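Local coordinates for capsid protein VP1 (Human polyomavirus 12, PDB 6Y5Z) that probably forms the T=7 icosahedral virus capsid as disulfide-linked pentamers and takes part in attachment to the host cell, at residues M246-A251 / T255-R260. Numbering follows the deposited sequence.
Sequences MGWFTA and THQRFR
Phe249 and Arg258 form an antiparallel hydrogen-bonded pair, with Phe249 N to Arg258 O at 2.8 Å and Arg258 N to Phe249 O at 2.9 Å. Farther from the turn, Met246 N donates to Arg260 O, and Arg260 N to Gly247 O. Gly247 has a positive phi (133°) that would jam a CB against the preceding carbonyl. Trp248 and Phe259 stack edge-to-face, their planes at 63°. With chi1 -63° in Trp248 and -70° in Phe259, both rings swing out alike and lie side by side. This brings NE1, leading the indole edge, 3.2 Å above the centre of the Phe259 ring. Gln257 NE2 packs against Trp248 CB at 3.6 Å, while Gln257 CG touches Thr250 OG1. One water joins Trp248 O, Thr250 OG1 and Gln257 NE2. Toward the turn, two waters take over from direct bonds: one lies 3.0 Å from Ala251 N and 2.8 Å from His256 O, the other links Ala251 O to His256 O. Gln257 OE1 accepts from Val116 N of a second subunit, and Arg260 NH1 bonds Gln166 O of a third, placing this hairpin end at pentamer interfaces. In the VP1 jelly-roll, strand 237-250 also pairs with 124-131, and strand 257-276 with 83-96.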
ATOM      1  N   MET D 246     -14.494  -6.450  11.282  1.00 13.53           N
ATOM      2  CA  MET D 246     -14.474  -6.023   9.862  1.00 13.52           C
ATOM      3  C   MET D 246     -15.007  -4.605   9.687  1.00 14.15           C
ATOM      4  O   MET D 246     -14.840  -4.055   8.600  1.00 15.42           O
ATOM      5  CB  MET D 246     -15.321  -6.971   9.017  1.00 14.63           C
ATOM      6  CG  MET D 246     -14.804  -8.383   9.008  1.00 15.31           C
ATOM      7  SD  MET D 246     -13.158  -8.522   8.277  1.00 17.16           S
ATOM      8  CE  MET D 246     -13.454  -8.011   6.583  1.00 18.82           C
ATOM      9  N   GLY D 247     -15.613  -4.021  10.722  1.00 13.94           N
ATOM     10  CA  GLY D 247     -16.199  -2.682  10.650  1.00 13.51           C
ATOM     11  C   GLY D 247     -17.578  -2.682  11.247  1.00 12.97           C
ATOM     12  O   GLY D 247     -17.877  -3.593  12.066  1.00 13.83           O
ATOM     13  N   TRP D 248     -18.395  -1.736  10.816  1.00 13.68           N
ATOM     14  CA  TRP D 248     -19.787  -1.591  11.312  1.00 13.52           C
ATOM     15  C   TRP D 248     -20.783  -1.831  10.189  1.00 13.16           C
ATOM     16  O   TRP D 248     -20.610  -1.324   9.064  1.00 12.32           O
ATOM     17  CB  TRP D 248     -20.021  -0.227  11.976  1.00 13.29           C
ATOM     18  CG  TRP D 248     -19.167  -0.042  13.189  1.00 13.03           C
ATOM     19  CD1 TRP D 248     -19.288  -0.658  14.400  1.00 13.58           C
ATOM     20  CD2 TRP D 248     -18.025   0.817  13.294  1.00 12.58           C
ATOM     21  NE1 TRP D 248     -18.301  -0.237  15.255  1.00 13.85           N
ATOM     22  CE2 TRP D 248     -17.500   0.649  14.591  1.00 12.61           C
ATOM     23  CE3 TRP D 248     -17.400   1.708  12.412  1.00 13.24           C
ATOM     24  CZ2 TRP D 248     -16.362   1.333  15.015  1.00 13.32           C
ATOM     25  CZ3 TRP D 248     -16.283   2.387  12.835  1.00 13.13           C
ATOM     26  CH2 TRP D 248     -15.778   2.200  14.116  1.00 12.66           C
ATOM     27  N   PHE D 249     -21.850  -2.529  10.552  1.00 13.50           N
ATOM     28  CA  PHE D 249     -23.056  -2.764   9.729  1.00 13.38           C
ATOM     29  C   PHE D 249     -24.107  -1.730  10.109  1.00 14.12           C
ATOM     30  O   PHE D 249     -24.260  -1.467  11.310  1.00 15.14           O
ATOM     31  CB  PHE D 249     -23.555  -4.180  10.001  1.00 14.32           C
ATOM     32  CG  PHE D 249     -24.786  -4.594   9.240  1.00 15.71           C
ATOM     33  CD1 PHE D 249     -26.048  -4.438   9.797  1.00 16.77           C
ATOM     34  CD2 PHE D 249     -24.698  -5.188   7.987  1.00 17.16           C
ATOM     35  CE1 PHE D 249     -27.181  -4.806   9.099  1.00 16.14           C
ATOM     36  CE2 PHE D 249     -25.833  -5.589   7.309  1.00 18.21           C
ATOM     37  CZ  PHE D 249     -27.081  -5.385   7.860  1.00 17.49           C
ATOM     38  N   THR D 250     -24.818  -1.166   9.132  1.00 14.77           N
ATOM     39  CA  THR D 250     -25.978  -0.296   9.430  1.00 15.64           C
ATOM     40  C   THR D 250     -27.231  -0.884   8.782  1.00 15.69           C
ATOM     41  O   THR D 250     -27.345  -0.900   7.545  1.00 16.18           O
ATOM     42  CB  THR D 250     -25.756   1.148   8.971  1.00 17.17           C
ATOM     43  OG1 THR D 250     -24.485   1.604   9.424  1.00 17.58           O
ATOM     44  CG2 THR D 250     -26.836   2.078   9.485  1.00 17.93           C
ATOM     45  N   ALA D 251     -28.165  -1.316   9.618  1.00 15.39           N
ATOM     46  CA  ALA D 251     -29.468  -1.855   9.180  1.00 15.92           C
ATOM     47  C   ALA D 251     -30.342  -0.721   8.651  1.00 16.47           C
ATOM     48  O   ALA D 251     -30.220   0.439   9.126  1.00 17.71           O
ATOM     49  CB  ALA D 251     -30.161  -2.554  10.325  1.00 16.47           C
ATOM     50  N   THR D 255     -30.066   4.549  11.902  1.00 18.19           N
ATOM     51  CA  THR D 255     -28.646   4.945  11.730  1.00 16.83           C
ATOM     52  C   THR D 255     -27.805   4.293  12.815  1.00 17.51           C
ATOM     53  O   THR D 255     -26.563   4.510  12.804  1.00 17.08           O
ATOM     54  CB  THR D 255     -28.501   6.462  11.709  1.00 17.79           C
ATOM     55  OG1 THR D 255     -29.163   6.987  12.865  1.00 18.05           O
ATOM     56  CG2 THR D 255     -29.067   7.024  10.427  1.00 18.65           C
ATOM     57  N   HIS D 256     -28.415   3.476  13.674  1.00 16.23           N
ATOM     58  CA  HIS D 256     -27.658   2.683  14.672  1.00 16.22           C
ATOM     59  C   HIS D 256     -26.772   1.665  13.959  1.00 15.35           C
ATOM     60  O   HIS D 256     -27.206   1.083  12.948  1.00 15.56           O
ATOM     61  CB  HIS D 256     -28.560   1.956  15.673  1.00 17.11           C
ATOM     62  CG  HIS D 256     -28.989   2.805  16.825  1.00 17.61           C
ATOM     63  ND1 HIS D 256     -30.192   3.449  16.811  1.00 17.89           N
ATOM     64  CD2 HIS D 256     -28.400   3.082  18.012  1.00 19.34           C
ATOM     65  CE1 HIS D 256     -30.341   4.111  17.945  1.00 17.89           C
ATOM     66  NE2 HIS D 256     -29.255   3.908  18.706  1.00 19.98           N
ATOM     67  N   GLN D 257     -25.596   1.445  14.522  1.00 14.46           N
ATOM     68  CA  GLN D 257     -24.563   0.589  13.913  1.00 14.20           C
ATOM     69  C   GLN D 257     -24.249  -0.575  14.836  1.00 14.29           C
ATOM     70  O   GLN D 257     -24.429  -0.499  16.081  1.00 14.61           O
ATOM     71  CB  GLN D 257     -23.328   1.417  13.585  1.00 13.92           C
ATOM     72  CG  GLN D 257     -23.626   2.483  12.555  1.00 14.90           C
ATOM     73  CD  GLN D 257     -22.386   3.240  12.165  1.00 14.74           C
ATOM     74  OE1 GLN D 257     -21.986   4.185  12.852  1.00 15.48           O
ATOM     75  NE2 GLN D 257     -21.752   2.818  11.078  1.00 15.67           N
ATOM     76  N   ARG D 258     -23.812  -1.665  14.213  1.00 13.51           N
ATOM     77  CA  ARG D 258     -23.388  -2.888  14.928  1.00 12.88           C
ATOM     78  C   ARG D 258     -21.992  -3.270  14.453  1.00 13.48           C
ATOM     79  O   ARG D 258     -21.795  -3.258  13.248  1.00 14.34           O
ATOM     80  CB  ARG D 258     -24.300  -4.054  14.568  1.00 13.42           C
ATOM     81  CG  ARG D 258     -25.737  -3.879  15.019  1.00 13.33           C
ATOM     82  CD  ARG D 258     -26.576  -5.048  14.576  1.00 13.82           C
ATOM     83  NE  ARG D 258     -27.982  -4.976  14.976  1.00 14.44           N
ATOM     84  CZ  ARG D 258     -28.503  -5.584  16.042  1.00 14.89           C
ATOM     85  NH1 ARG D 258     -29.803  -5.498  16.278  1.00 15.44           N
ATOM     86  NH2 ARG D 258     -27.761  -6.306  16.857  1.00 15.26           N
ATOM     87  N   PHE D 259     -21.101  -3.676  15.343  1.00 12.37           N
ATOM     88  CA  PHE D 259     -19.839  -4.316  14.919  1.00 12.98           C
ATOM     89  C   PHE D 259     -20.192  -5.579  14.128  1.00 13.48           C
ATOM     90  O   PHE D 259     -21.152  -6.298  14.493  1.00 13.84           O
ATOM     91  CB  PHE D 259     -18.954  -4.671  16.108  1.00 13.02           C
ATOM     92  CG  PHE D 259     -18.317  -3.515  16.843  1.00 13.10           C
ATOM     93  CD1 PHE D 259     -19.005  -2.843  17.834  1.00 13.71           C
ATOM     94  CD2 PHE D 259     -17.019  -3.125  16.551  1.00 13.57           C
ATOM     95  CE1 PHE D 259     -18.408  -1.786  18.504  1.00 13.21           C
ATOM     96  CE2 PHE D 259     -16.410  -2.108  17.264  1.00 14.21           C
ATOM     97  CZ  PHE D 259     -17.114  -1.438  18.229  1.00 14.14           C
ATOM     98  N   ARG D 260     -19.395  -5.888  13.113  1.00 12.66           N
ATOM     99  CA  ARG D 260     -19.449  -7.183  12.390  1.00 12.80           C
ATOM    100  C   ARG D 260     -18.075  -7.835  12.476  1.00 12.83           C
ATOM    101  O   ARG D 260     -17.075  -7.170  12.086  1.00 13.39           O
ATOM    102  CB  ARG D 260     -19.892  -6.973  10.941  1.00 12.23           C
ATOM    103  CG  ARG D 260     -19.819  -8.206  10.048  1.00 13.02           C
ATOM    104  CD  ARG D 260     -20.610  -9.377  10.575  1.00 13.42           C
ATOM    105  NE  ARG D 260     -20.884 -10.402   9.569  1.00 14.35           N
ATOM    106  CZ  ARG D 260     -21.144 -11.675   9.839  1.00 14.17           C
ATOM    107  NH1 ARG D 260     -21.135 -12.137  11.082  1.00 14.54           N
ATOM    108  NH2 ARG D 260     -21.444 -12.495   8.844  1.00 14.32           N
TER
HETATM  109  O   HOH W   1     -22.027   0.926   8.536  1.00 23.45           O
HETATM  110  O   HOH W   2     -27.397  -1.658  12.449  1.00 15.38           O
HETATM  111  O   HOH W   3     -29.687   1.040  11.811  1.00 16.09           O